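Local coordinates for protein binary enterotoxin of Clostridium perfringens component a (Clostridium perfringens, PDB 5WTZ) that transfers ADP-ribose from NAD to actin as the probable enzymatic component of a clostridial binary enterotoxin, at residues T255-Y260 and K338-T343; N247-G252 and E382-I387; R299-N304 and Y391-D396. One frame throughout, in Å; residues are numbered along the deposited sequence.

Interaction 1. Residues T255-Y260 and K338-T343. With NAD (nicotinamide-adenine-dinucleotide), chain B.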
# COMPACT_ATOMS: atom_id res chain seq x y z
N THR A 255 10.72 -21.56 -13.89
CA THR A 255 11.61 -22.17 -12.91
C THR A 255 13.05 -22.23 -13.42
O THR A 255 13.97 -21.78 -12.75
CB THR A 255 11.15 -23.58 -12.54
OG1 THR A 255 9.88 -23.50 -11.88
CG2 THR A 255 12.15 -24.26 -11.61
N ALA A 256 13.23 -22.74 -14.63
CA ALA A 256 14.56 -22.82 -15.23
C ALA A 256 15.05 -21.44 -15.66
O ALA A 256 16.25 -21.14 -15.56
CB ALA A 256 14.57 -23.78 -16.40
N ILE A 257 14.14 -20.62 -16.17
CA ILE A 257 14.50 -19.31 -16.72
C ILE A 257 14.97 -18.37 -15.61
O ILE A 257 16.04 -17.77 -15.72
CB ILE A 257 13.31 -18.68 -17.48
CG1 ILE A 257 13.12 -19.39 -18.83
CG2 ILE A 257 13.52 -17.16 -17.70
CD1 ILE A 257 11.81 -19.05 -19.50
N ASN A 258 14.19 -18.27 -14.54
CA ASN A 258 14.57 -17.37 -13.46
C ASN A 258 15.78 -17.92 -12.70
O ASN A 258 16.63 -17.15 -12.27
CB ASN A 258 13.36 -17.08 -12.54
CG ASN A 258 12.39 -16.07 -13.16
OD1 ASN A 258 12.76 -15.26 -14.02
ND2 ASN A 258 11.13 -16.10 -12.72
N LYS A 259 15.90 -19.24 -12.59
CA LYS A 259 17.12 -19.84 -12.02
C LYS A 259 18.38 -19.44 -12.79
O LYS A 259 19.41 -19.11 -12.19
CB LYS A 259 17.02 -21.36 -11.99
CG LYS A 259 16.41 -21.97 -10.73
CD LYS A 259 16.37 -23.50 -10.87
CE LYS A 259 15.75 -24.20 -9.66
NZ LYS A 259 16.04 -25.67 -9.73
N TYR A 260 18.30 -19.48 -14.11
CA TYR A 260 19.44 -19.12 -14.94
C TYR A 260 19.78 -17.64 -14.81
O TYR A 260 20.95 -17.27 -14.72
CB TYR A 260 19.15 -19.45 -16.40
CG TYR A 260 20.30 -19.08 -17.29
CD1 TYR A 260 21.43 -19.88 -17.36
CD2 TYR A 260 20.27 -17.91 -18.05
CE1 TYR A 260 22.50 -19.53 -18.18
CE2 TYR A 260 21.33 -17.55 -18.85
CZ TYR A 260 22.44 -18.37 -18.92
OH TYR A 260 23.50 -18.03 -19.72
N LYS A 338 17.51 -9.60 -10.70
CA LYS A 338 18.05 -10.16 -11.93
C LYS A 338 16.99 -10.94 -12.72
O LYS A 338 17.11 -11.13 -13.92
CB LYS A 338 19.24 -11.08 -11.62
CG LYS A 338 20.38 -10.37 -10.87
CD LYS A 338 21.54 -11.31 -10.57
CE LYS A 338 22.34 -11.58 -11.84
NZ LYS A 338 23.55 -12.41 -11.58
N THR A 339 15.95 -11.38 -12.02
CA THR A 339 14.94 -12.27 -12.58
C THR A 339 13.80 -11.50 -13.25
O THR A 339 13.65 -10.30 -13.02
CB THR A 339 14.34 -13.16 -11.46
OG1 THR A 339 14.09 -12.35 -10.31
CG2 THR A 339 15.29 -14.31 -11.09
N PHE A 340 13.02 -12.18 -14.11
CA PHE A 340 11.72 -11.66 -14.48
C PHE A 340 10.89 -11.69 -13.21
O PHE A 340 11.04 -12.60 -12.38
CB PHE A 340 11.01 -12.48 -15.57
CG PHE A 340 11.71 -12.49 -16.91
CD1 PHE A 340 11.69 -11.36 -17.73
CD2 PHE A 340 12.38 -13.61 -17.34
CE1 PHE A 340 12.32 -11.37 -18.96
CE2 PHE A 340 13.03 -13.62 -18.58
CZ PHE A 340 13.01 -12.49 -19.38
N ILE A 341 9.99 -10.73 -13.06
CA ILE A 341 9.14 -10.67 -11.87
C ILE A 341 7.67 -11.00 -12.19
O ILE A 341 6.97 -10.21 -12.85
CB ILE A 341 9.19 -9.29 -11.18
CG1 ILE A 341 10.61 -8.75 -11.15
CG2 ILE A 341 8.55 -9.40 -9.77
CD1 ILE A 341 10.71 -7.35 -10.52
N SER A 342 7.23 -12.17 -11.73
CA SER A 342 5.82 -12.56 -11.78
C SER A 342 5.03 -11.87 -10.65
O SER A 342 5.23 -12.12 -9.45
CB SER A 342 5.67 -14.08 -11.70
OG SER A 342 5.89 -14.69 -12.97
N THR A 343 4.12 -10.99 -11.05
CA THR A 343 3.28 -10.27 -10.09
C THR A 343 1.82 -10.47 -10.43
O THR A 343 1.48 -10.80 -11.56
CB THR A 343 3.57 -8.74 -10.04
OG1 THR A 343 2.93 -8.08 -11.14
CG2 THR A 343 5.06 -8.44 -10.05
PA NAD B . 9.75 -17.53 -9.43
O1A NAD B . 10.61 -18.10 -10.54
O2A NAD B . 9.64 -16.05 -9.24
O5B NAD B . 10.22 -18.14 -8.02
C5B NAD B . 10.66 -19.49 -7.85
C4B NAD B . 11.59 -19.58 -6.65
O4B NAD B . 12.74 -18.78 -6.93
C3B NAD B . 10.94 -19.02 -5.39
O3B NAD B . 11.36 -19.82 -4.27
C2B NAD B . 11.51 -17.61 -5.29
O2B NAD B . 11.60 -17.15 -3.94
C1B NAD B . 12.88 -17.75 -5.94
N9A NAD B . 13.25 -16.48 -6.59
C8A NAD B . 12.55 -15.83 -7.54
N7A NAD B . 13.18 -14.67 -7.90
C5A NAD B . 14.28 -14.58 -7.14
C6A NAD B . 15.40 -13.62 -7.00
N6A NAD B . 15.43 -12.50 -7.75
N1A NAD B . 16.35 -13.89 -6.07
C2A NAD B . 16.32 -15.01 -5.32
N3A NAD B . 15.34 -15.93 -5.42
C4A NAD B . 14.32 -15.76 -6.28
O3 NAD B . 8.28 -18.12 -9.66
PN NAD B . 7.03 -18.16 -8.64
O1N NAD B . 6.60 -16.74 -8.38
O2N NAD B . 7.38 -19.10 -7.51
O5D NAD B . 5.97 -18.91 -9.59
C5D NAD B . 5.64 -18.41 -10.89
C4D NAD B . 4.37 -19.10 -11.37
O4D NAD B . 3.25 -18.56 -10.67
C3D NAD B . 4.12 -18.76 -12.83
O3D NAD B . 3.28 -19.79 -13.37
C2D NAD B . 3.36 -17.46 -12.76
O2D NAD B . 2.51 -17.28 -13.90
C1D NAD B . 2.58 -17.58 -11.45
N1N NAD B . 2.49 -16.32 -10.68
C2N NAD B . 3.05 -16.21 -9.46
C3N NAD B . 2.96 -15.01 -8.74
C7N NAD B . 3.56 -14.86 -7.37
O7N NAD B . 4.53 -15.54 -7.01
N7N NAD B . 2.97 -13.99 -6.58
C4N NAD B . 2.29 -13.92 -9.27
C5N NAD B . 1.73 -14.06 -10.53
C6N NAD B . 1.85 -15.27 -11.21
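Asn258 of helix 240-263 and Thr339, in the loop that runs into strand 341-344, meet beside the AMP half of NAD. This is the ADP-ribosyltransferase fold, and Ser342-Thr343 on the same strand match the start of the Ser-Thr-Ser motif of these toxins. The Asn258 carboxamide works in two directions. Its ND2 gives a nearly straight bond (171°) to phosphate oxygen O1A of NAD at 3.0 Å, while OD1 accepts a weak, bent bond from the backbone N of Phe340 at 3.1 Å. One amide thus spans the phosphate and the loop. Thr339 splits its branches between the dinucleotide and the helix: OG1 takes a hydrogen bond from the adenine amino N6A of NAD at 2.9 Å, and CG2 sits 3.4 Å from the carbonyl O of Asn258. The first torsion (chi1 43°) tucks OG1 between the backbone N and the carbonyl carbon, leaving CG2 to face the helix. Beyond this polar pair, Ile257 CG2 lies in the plane of the Phe340 ring at its edge, 3.7 Å from CE2. That ring also makes an edge-to-face contact with His389, and both it and Ile257 pack on Ile282. In the second shell, Tyr249 OH is hydrogen-bonded to both Asn258 ND2 and Ser342 OG, tying the amide to the strand. Farther along, backbone carbonyls come up to the nicotinamide: Ser342 O is 3.5 Å from C4N of NAD, and Thr343 O is 3.4 Å from its C5N.

Interaction 2. Residues N247-G252 and E382-I387. With NAD (nicotinamide-adenine-dinucleotide), chain B.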
# COMPACT_ATOMS: atom_id res chain seq x y z
N ASN A 247 4.30 -17.96 -23.04
CA ASN A 247 3.48 -19.10 -22.64
C ASN A 247 4.30 -20.21 -21.99
O ASN A 247 3.87 -20.78 -20.97
CB ASN A 247 2.72 -19.66 -23.85
CG ASN A 247 1.43 -18.90 -24.13
OD1 ASN A 247 0.77 -18.42 -23.22
ND2 ASN A 247 1.06 -18.81 -25.40
N ASN A 248 5.48 -20.50 -22.54
CA ASN A 248 6.39 -21.45 -21.91
C ASN A 248 6.77 -21.01 -20.48
O ASN A 248 6.72 -21.81 -19.55
CB ASN A 248 7.67 -21.61 -22.76
CG ASN A 248 8.70 -22.52 -22.10
OD1 ASN A 248 9.45 -22.10 -21.22
ND2 ASN A 248 8.75 -23.77 -22.54
N TYR A 249 7.14 -19.75 -20.32
CA TYR A 249 7.49 -19.21 -18.99
C TYR A 249 6.33 -19.39 -18.03
O TYR A 249 6.48 -19.94 -16.93
CB TYR A 249 7.88 -17.73 -19.09
CG TYR A 249 8.09 -17.03 -17.75
CD1 TYR A 249 7.01 -16.56 -17.00
CD2 TYR A 249 9.37 -16.84 -17.24
CE1 TYR A 249 7.20 -15.91 -15.77
CE2 TYR A 249 9.57 -16.18 -16.01
CZ TYR A 249 8.48 -15.72 -15.29
OH TYR A 249 8.65 -15.09 -14.08
N LEU A 250 5.15 -18.96 -18.47
CA LEU A 250 4.00 -18.90 -17.58
C LEU A 250 3.53 -20.30 -17.18
O LEU A 250 3.05 -20.50 -16.07
CB LEU A 250 2.86 -18.13 -18.25
CG LEU A 250 3.07 -16.62 -18.42
CD1 LEU A 250 1.94 -16.06 -19.28
CD2 LEU A 250 3.17 -15.90 -17.06
N GLY A 251 3.70 -21.26 -18.08
CA GLY A 251 3.25 -22.62 -17.84
C GLY A 251 4.22 -23.47 -17.03
O GLY A 251 3.98 -24.66 -16.84
N GLY A 252 5.30 -22.87 -16.56
CA GLY A 252 6.25 -23.61 -15.74
C GLY A 252 7.72 -23.45 -16.13
O GLY A 252 8.61 -23.91 -15.41
N GLU A 382 -6.42 -15.81 -13.89
CA GLU A 382 -5.08 -15.25 -13.69
C GLU A 382 -5.12 -13.75 -13.97
O GLU A 382 -5.92 -13.28 -14.79
CB GLU A 382 -4.06 -15.96 -14.58
CG GLU A 382 -4.06 -17.48 -14.43
CD GLU A 382 -2.82 -18.00 -13.74
OE1 GLU A 382 -2.52 -19.21 -13.89
OE2 GLU A 382 -2.14 -17.21 -13.05
N TYR A 383 -4.26 -13.00 -13.28
CA TYR A 383 -4.28 -11.54 -13.32
C TYR A 383 -2.85 -11.03 -13.20
O TYR A 383 -2.56 -10.12 -12.40
CB TYR A 383 -5.16 -10.99 -12.19
CG TYR A 383 -6.55 -11.58 -12.20
CD1 TYR A 383 -6.84 -12.74 -11.49
CD2 TYR A 383 -7.57 -11.00 -12.94
CE1 TYR A 383 -8.10 -13.30 -11.51
CE2 TYR A 383 -8.84 -11.55 -12.97
CZ TYR A 383 -9.10 -12.70 -12.25
OH TYR A 383 -10.36 -13.25 -12.26
N GLU A 384 -1.97 -11.61 -14.01
CA GLU A 384 -0.54 -11.41 -13.86
C GLU A 384 0.00 -10.24 -14.68
O GLU A 384 -0.31 -10.07 -15.87
CB GLU A 384 0.22 -12.69 -14.26
CG GLU A 384 1.74 -12.51 -14.20
CD GLU A 384 2.50 -13.84 -14.22
OE1 GLU A 384 1.87 -14.92 -14.30
OE2 GLU A 384 3.75 -13.80 -14.11
N VAL A 385 0.83 -9.44 -14.01
CA VAL A 385 1.71 -8.51 -14.70
C VAL A 385 3.12 -9.04 -14.57
O VAL A 385 3.63 -9.22 -13.46
CB VAL A 385 1.59 -7.08 -14.15
CG1 VAL A 385 2.78 -6.22 -14.62
CG2 VAL A 385 0.26 -6.45 -14.58
N LEU A 386 3.74 -9.33 -15.71
CA LEU A 386 5.10 -9.85 -15.76
C LEU A 386 6.07 -8.71 -16.05
O LEU A 386 5.93 -8.00 -17.04
CB LEU A 386 5.22 -10.94 -16.82
CG LEU A 386 6.56 -11.67 -16.97
CD1 LEU A 386 6.91 -12.37 -15.67
CD2 LEU A 386 6.51 -12.67 -18.12
N ILE A 387 7.06 -8.54 -15.18
CA ILE A 387 7.99 -7.41 -15.27
C ILE A 387 9.32 -7.88 -15.85
O ILE A 387 9.77 -8.99 -15.52
CB ILE A 387 8.18 -6.76 -13.85
CG1 ILE A 387 6.82 -6.27 -13.33
CG2 ILE A 387 9.21 -5.64 -13.87
CD1 ILE A 387 6.82 -5.80 -11.86
PA NAD B . 9.75 -17.53 -9.43
O1A NAD B . 10.61 -18.10 -10.54
O2A NAD B . 9.64 -16.05 -9.24
O5B NAD B . 10.22 -18.14 -8.02
C5B NAD B . 10.66 -19.49 -7.85
C4B NAD B . 11.59 -19.58 -6.65
O4B NAD B . 12.74 -18.78 -6.93
C3B NAD B . 10.94 -19.02 -5.39
O3B NAD B . 11.36 -19.82 -4.27
C2B NAD B . 11.51 -17.61 -5.29
O2B NAD B . 11.60 -17.15 -3.94
C1B NAD B . 12.88 -17.75 -5.94
N9A NAD B . 13.25 -16.48 -6.59
C8A NAD B . 12.55 -15.83 -7.54
N7A NAD B . 13.18 -14.67 -7.90
C5A NAD B . 14.28 -14.58 -7.14
C6A NAD B . 15.40 -13.62 -7.00
N6A NAD B . 15.43 -12.50 -7.75
N1A NAD B . 16.35 -13.89 -6.07
C2A NAD B . 16.32 -15.01 -5.32
N3A NAD B . 15.34 -15.93 -5.42
C4A NAD B . 14.32 -15.76 -6.28
O3 NAD B . 8.28 -18.12 -9.66
PN NAD B . 7.03 -18.16 -8.64
O1N NAD B . 6.60 -16.74 -8.38
O2N NAD B . 7.38 -19.10 -7.51
O5D NAD B . 5.97 -18.91 -9.59
C5D NAD B . 5.64 -18.41 -10.89
C4D NAD B . 4.37 -19.10 -11.37
O4D NAD B . 3.25 -18.56 -10.67
C3D NAD B . 4.12 -18.76 -12.83
O3D NAD B . 3.28 -19.79 -13.37
C2D NAD B . 3.36 -17.46 -12.76
O2D NAD B . 2.51 -17.28 -13.90
C1D NAD B . 2.58 -17.58 -11.45
N1N NAD B . 2.49 -16.32 -10.68
C2N NAD B . 3.05 -16.21 -9.46
C3N NAD B . 2.96 -15.01 -8.74
C7N NAD B . 3.56 -14.86 -7.37
O7N NAD B . 4.53 -15.54 -7.01
N7N NAD B . 2.97 -13.99 -6.58
C4N NAD B . 2.29 -13.92 -9.27
C5N NAD B . 1.73 -14.06 -10.53
C6N NAD B . 1.85 -15.27 -11.21
O HOH W 1 0.38 -18.87 -14.74
O HOH W 2 -0.21 -21.00 -15.74
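The nicotinamide-ribose end of the NAD pocket is bordered by Leu250 of helix 240-263 and Glu384 of strand 384-387. Their side chains run past each other in opposite directions, bringing Leu250 CD2 to 3.2 Å from Glu384 OE1. The two ribose hydroxyls are shared between the segments. O3D of NAD donates to the backbone O of Leu250 at 2.8 Å, and O2D donates to Glu384 OE1 across a very short 2.5 Å. Glu384 reaches the sugar with CG anti to the backbone N (chi1 177°) and the chain extended beyond it, which also puts OE1 3.1 Å from C6N of the nicotinamide ring. Its other oxygen, OE2, is hydrogen-bonded to Ser342 OG, so the carboxylate is held at both oxygens. Glu382, Tyr383 and Glu384 form the Glu-X-Glu sequence found in arginine-specific ADP-ribosyltransferases, consistent with actin as the target. The first of these glutamates meets the ribose through a water that lies 3.0 Å from Glu382 OE1 and 2.8 Å from O2D of NAD, with a weak link to the Leu250 carbonyl. Behind the ribose site, the helix and the strand stand well apart, their axes 11.9 Å at closest and 116° between directions, and side chains fill the interval. The Tyr249 ring meets Leu386 obliquely, CE1 to CD1 at 3.6 Å, and Ile282 of helix 272-286 touches both.

Interaction 3. Residues R299-N304 and Y391-D396. With NAD (nicotinamide-adenine-dinucleotide), chain B.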
# COMPACT_ATOMS: atom_id res chain seq x y z
N ARG A 299 3.08 -9.56 -5.08
CA ARG A 299 3.83 -10.80 -5.30
C ARG A 299 3.96 -11.54 -3.99
O ARG A 299 4.32 -10.95 -2.97
CB ARG A 299 5.22 -10.51 -5.88
CG ARG A 299 6.04 -11.78 -6.14
CD ARG A 299 7.39 -11.49 -6.82
NE ARG A 299 8.26 -12.65 -6.62
CZ ARG A 299 8.11 -13.80 -7.27
NH1 ARG A 299 7.17 -13.94 -8.20
NH2 ARG A 299 8.92 -14.83 -6.99
N ARG A 300 3.64 -12.83 -4.01
CA ARG A 300 3.94 -13.73 -2.90
C ARG A 300 5.37 -14.19 -3.11
O ARG A 300 5.67 -14.96 -4.03
CB ARG A 300 2.94 -14.88 -2.87
CG ARG A 300 1.49 -14.39 -2.77
CD ARG A 300 1.29 -13.51 -1.53
NE ARG A 300 0.00 -12.81 -1.45
CZ ARG A 300 -0.81 -12.86 -0.40
NH1 ARG A 300 -0.51 -13.62 0.64
NH2 ARG A 300 -1.96 -12.19 -0.39
N MET A 301 6.28 -13.67 -2.29
CA MET A 301 7.71 -13.87 -2.51
C MET A 301 8.19 -15.01 -1.62
O MET A 301 7.71 -15.18 -0.51
CB MET A 301 8.51 -12.59 -2.19
CG MET A 301 7.94 -11.30 -2.79
SD MET A 301 8.77 -9.81 -2.16
CE MET A 301 10.24 -9.81 -3.12
N GLY A 302 9.13 -15.80 -2.13
CA GLY A 302 9.78 -16.81 -1.30
C GLY A 302 10.92 -16.19 -0.49
O GLY A 302 11.40 -15.09 -0.83
N PRO A 303 11.38 -16.88 0.55
CA PRO A 303 12.42 -16.33 1.43
C PRO A 303 13.75 -16.03 0.71
O PRO A 303 14.43 -15.08 1.10
CB PRO A 303 12.61 -17.43 2.48
CG PRO A 303 12.14 -18.70 1.79
CD PRO A 303 10.96 -18.22 1.00
N ASN A 304 14.10 -16.83 -0.30
CA ASN A 304 15.35 -16.62 -1.06
C ASN A 304 15.48 -15.21 -1.62
O ASN A 304 16.59 -14.72 -1.83
CB ASN A 304 15.46 -17.58 -2.25
CG ASN A 304 15.65 -19.03 -1.86
OD1 ASN A 304 15.75 -19.90 -2.74
ND2 ASN A 304 15.69 -19.31 -0.55
N TYR A 391 15.40 -4.84 -13.21
CA TYR A 391 14.98 -3.66 -12.45
C TYR A 391 15.44 -3.82 -11.01
O TYR A 391 16.18 -4.76 -10.71
CB TYR A 391 13.46 -3.47 -12.49
CG TYR A 391 12.91 -2.85 -13.77
CD1 TYR A 391 13.11 -1.50 -14.08
CD2 TYR A 391 12.13 -3.61 -14.65
CE1 TYR A 391 12.57 -0.93 -15.24
CE2 TYR A 391 11.60 -3.06 -15.82
CZ TYR A 391 11.82 -1.72 -16.10
OH TYR A 391 11.27 -1.19 -17.26
N SER A 392 15.00 -2.93 -10.14
CA SER A 392 15.31 -3.00 -8.71
C SER A 392 14.09 -2.66 -7.87
O SER A 392 13.18 -1.97 -8.34
CB SER A 392 16.45 -2.04 -8.34
OG SER A 392 17.62 -2.31 -9.09
N TYR A 393 14.08 -3.14 -6.63
CA TYR A 393 13.09 -2.74 -5.64
C TYR A 393 13.69 -1.69 -4.72
O TYR A 393 14.78 -1.90 -4.18
CB TYR A 393 12.66 -3.90 -4.76
CG TYR A 393 11.98 -5.07 -5.41
CD1 TYR A 393 10.98 -4.91 -6.37
CD2 TYR A 393 12.32 -6.36 -5.02
CE1 TYR A 393 10.35 -6.02 -6.92
CE2 TYR A 393 11.70 -7.46 -5.56
CZ TYR A 393 10.72 -7.29 -6.51
OH TYR A 393 10.11 -8.40 -7.01
N LYS A 394 13.01 -0.56 -4.55
CA LYS A 394 13.35 0.36 -3.48
C LYS A 394 12.37 0.06 -2.34
O LYS A 394 11.15 0.20 -2.50
CB LYS A 394 13.26 1.82 -3.95
CG LYS A 394 13.42 2.87 -2.85
CD LYS A 394 13.40 4.29 -3.42
CE LYS A 394 12.01 4.68 -3.95
NZ LYS A 394 11.06 5.08 -2.85
N ILE A 395 12.89 -0.40 -1.20
CA ILE A 395 12.02 -0.84 -0.10
C ILE A 395 11.54 0.37 0.70
O ILE A 395 12.34 1.11 1.27
CB ILE A 395 12.75 -1.86 0.83
CG1 ILE A 395 13.36 -3.03 0.01
CG2 ILE A 395 11.79 -2.38 1.92
CD1 ILE A 395 12.37 -3.92 -0.71
N ASP A 396 10.22 0.58 0.72
CA ASP A 396 9.63 1.81 1.25
C ASP A 396 9.02 1.58 2.64
O ASP A 396 9.10 2.45 3.51
CB ASP A 396 8.54 2.33 0.31
CG ASP A 396 9.05 2.64 -1.08
OD1 ASP A 396 10.16 3.22 -1.20
OD2 ASP A 396 8.31 2.33 -2.04
PA NAD B . 9.75 -17.53 -9.43
O1A NAD B . 10.61 -18.10 -10.54
O2A NAD B . 9.64 -16.05 -9.24
O5B NAD B . 10.22 -18.14 -8.02
C5B NAD B . 10.66 -19.49 -7.85
C4B NAD B . 11.59 -19.58 -6.65
O4B NAD B . 12.74 -18.78 -6.93
C3B NAD B . 10.94 -19.02 -5.39
O3B NAD B . 11.36 -19.82 -4.27
C2B NAD B . 11.51 -17.61 -5.29
O2B NAD B . 11.60 -17.15 -3.94
C1B NAD B . 12.88 -17.75 -5.94
N9A NAD B . 13.25 -16.48 -6.59
C8A NAD B . 12.55 -15.83 -7.54
N7A NAD B . 13.18 -14.67 -7.90
C5A NAD B . 14.28 -14.58 -7.14
C6A NAD B . 15.40 -13.62 -7.00
N6A NAD B . 15.43 -12.50 -7.75
N1A NAD B . 16.35 -13.89 -6.07
C2A NAD B . 16.32 -15.01 -5.32
N3A NAD B . 15.34 -15.93 -5.42
C4A NAD B . 14.32 -15.76 -6.28
O3 NAD B . 8.28 -18.12 -9.66
PN NAD B . 7.03 -18.16 -8.64
O1N NAD B . 6.60 -16.74 -8.38
O2N NAD B . 7.38 -19.10 -7.51
O5D NAD B . 5.97 -18.91 -9.59
C5D NAD B . 5.64 -18.41 -10.89
C4D NAD B . 4.37 -19.10 -11.37
O4D NAD B . 3.25 -18.56 -10.67
C3D NAD B . 4.12 -18.76 -12.83
O3D NAD B . 3.28 -19.79 -13.37
C2D NAD B . 3.36 -17.46 -12.76
O2D NAD B . 2.51 -17.28 -13.90
C1D NAD B . 2.58 -17.58 -11.45
N1N NAD B . 2.49 -16.32 -10.68
C2N NAD B . 3.05 -16.21 -9.46
C3N NAD B . 2.96 -15.01 -8.74
C7N NAD B . 3.56 -14.86 -7.37
O7N NAD B . 4.53 -15.54 -7.01
N7N NAD B . 2.97 -13.99 -6.58
C4N NAD B . 2.29 -13.92 -9.27
C5N NAD B . 1.73 -14.06 -10.53
C6N NAD B . 1.85 -15.27 -11.21
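Tyr393 and Met301 account for most of this small contact, with Arg299 taking a lesser share. Tyr393 and Met301 approach from opposite directions, and the methionine methyl CE comes obliquely against the phenol ring, 3.7 Å from CE2. A bend in the third torsion of Met301 (chi3 79°) brings CE to the ring. Both side chains also rest on Leu360 of strand 358-364, the neighbour of strand 295-301 in the sheet.

Arg299 passes the tyrosine at about a right angle, its CD 4.1 Å from Tyr393 OH, with the guanidinium and the ring planes only 20° apart. From CG to NE the arginine is extended, which carries its head group to the NAD diphosphate. There NH1 donates to O1N of NAD at 2.9 Å, and NH2 makes a weak bond to O2A of NAD at 2.7 Å, its N-H angle of 122° far from straight. NH1 has a second acceptor in Ser342 O, and NE forms a salt bridge with Glu305, so both phosphates and the protein fix the rotation of the group. Farther along the same segment, Gly302 CA is 3.2 Å from the adenosine-ribose hydroxyl O2B of NAD.

An arginine on the first strand of the catalytic-domain sheet, reaching the NAD diphosphate, matches the Arg of the Arg-Ser-Glu signature of this class of ADP-ribosyltransferases.

In the fold
All three interactions touch one NAD: interaction 1 bonds to the adenine and the adjoining phosphate, interaction 2 to the nicotinamide ribose, and Arg299 of interaction 3 to both phosphates. Interactions 1 and 2, with centres about 11 Å apart, share helix 240-263, and their strands 341-344 and 384-387 are neighbours in one sheet; Ser342 OG to Glu384 OE2 (2.6 Å) joins them. Interaction 3, centred about 13 Å from interaction 1, meets it where Arg299 NH1 lies 2.9 Å from Ser342 O and Tyr393 OH packs on Ile341 CG2. Ser342 thus bonds to both Arg299 and Glu384. Interactions 2 and 3 are about 17 Å apart between centres; their strands 384-387 and 391-403 are consecutive.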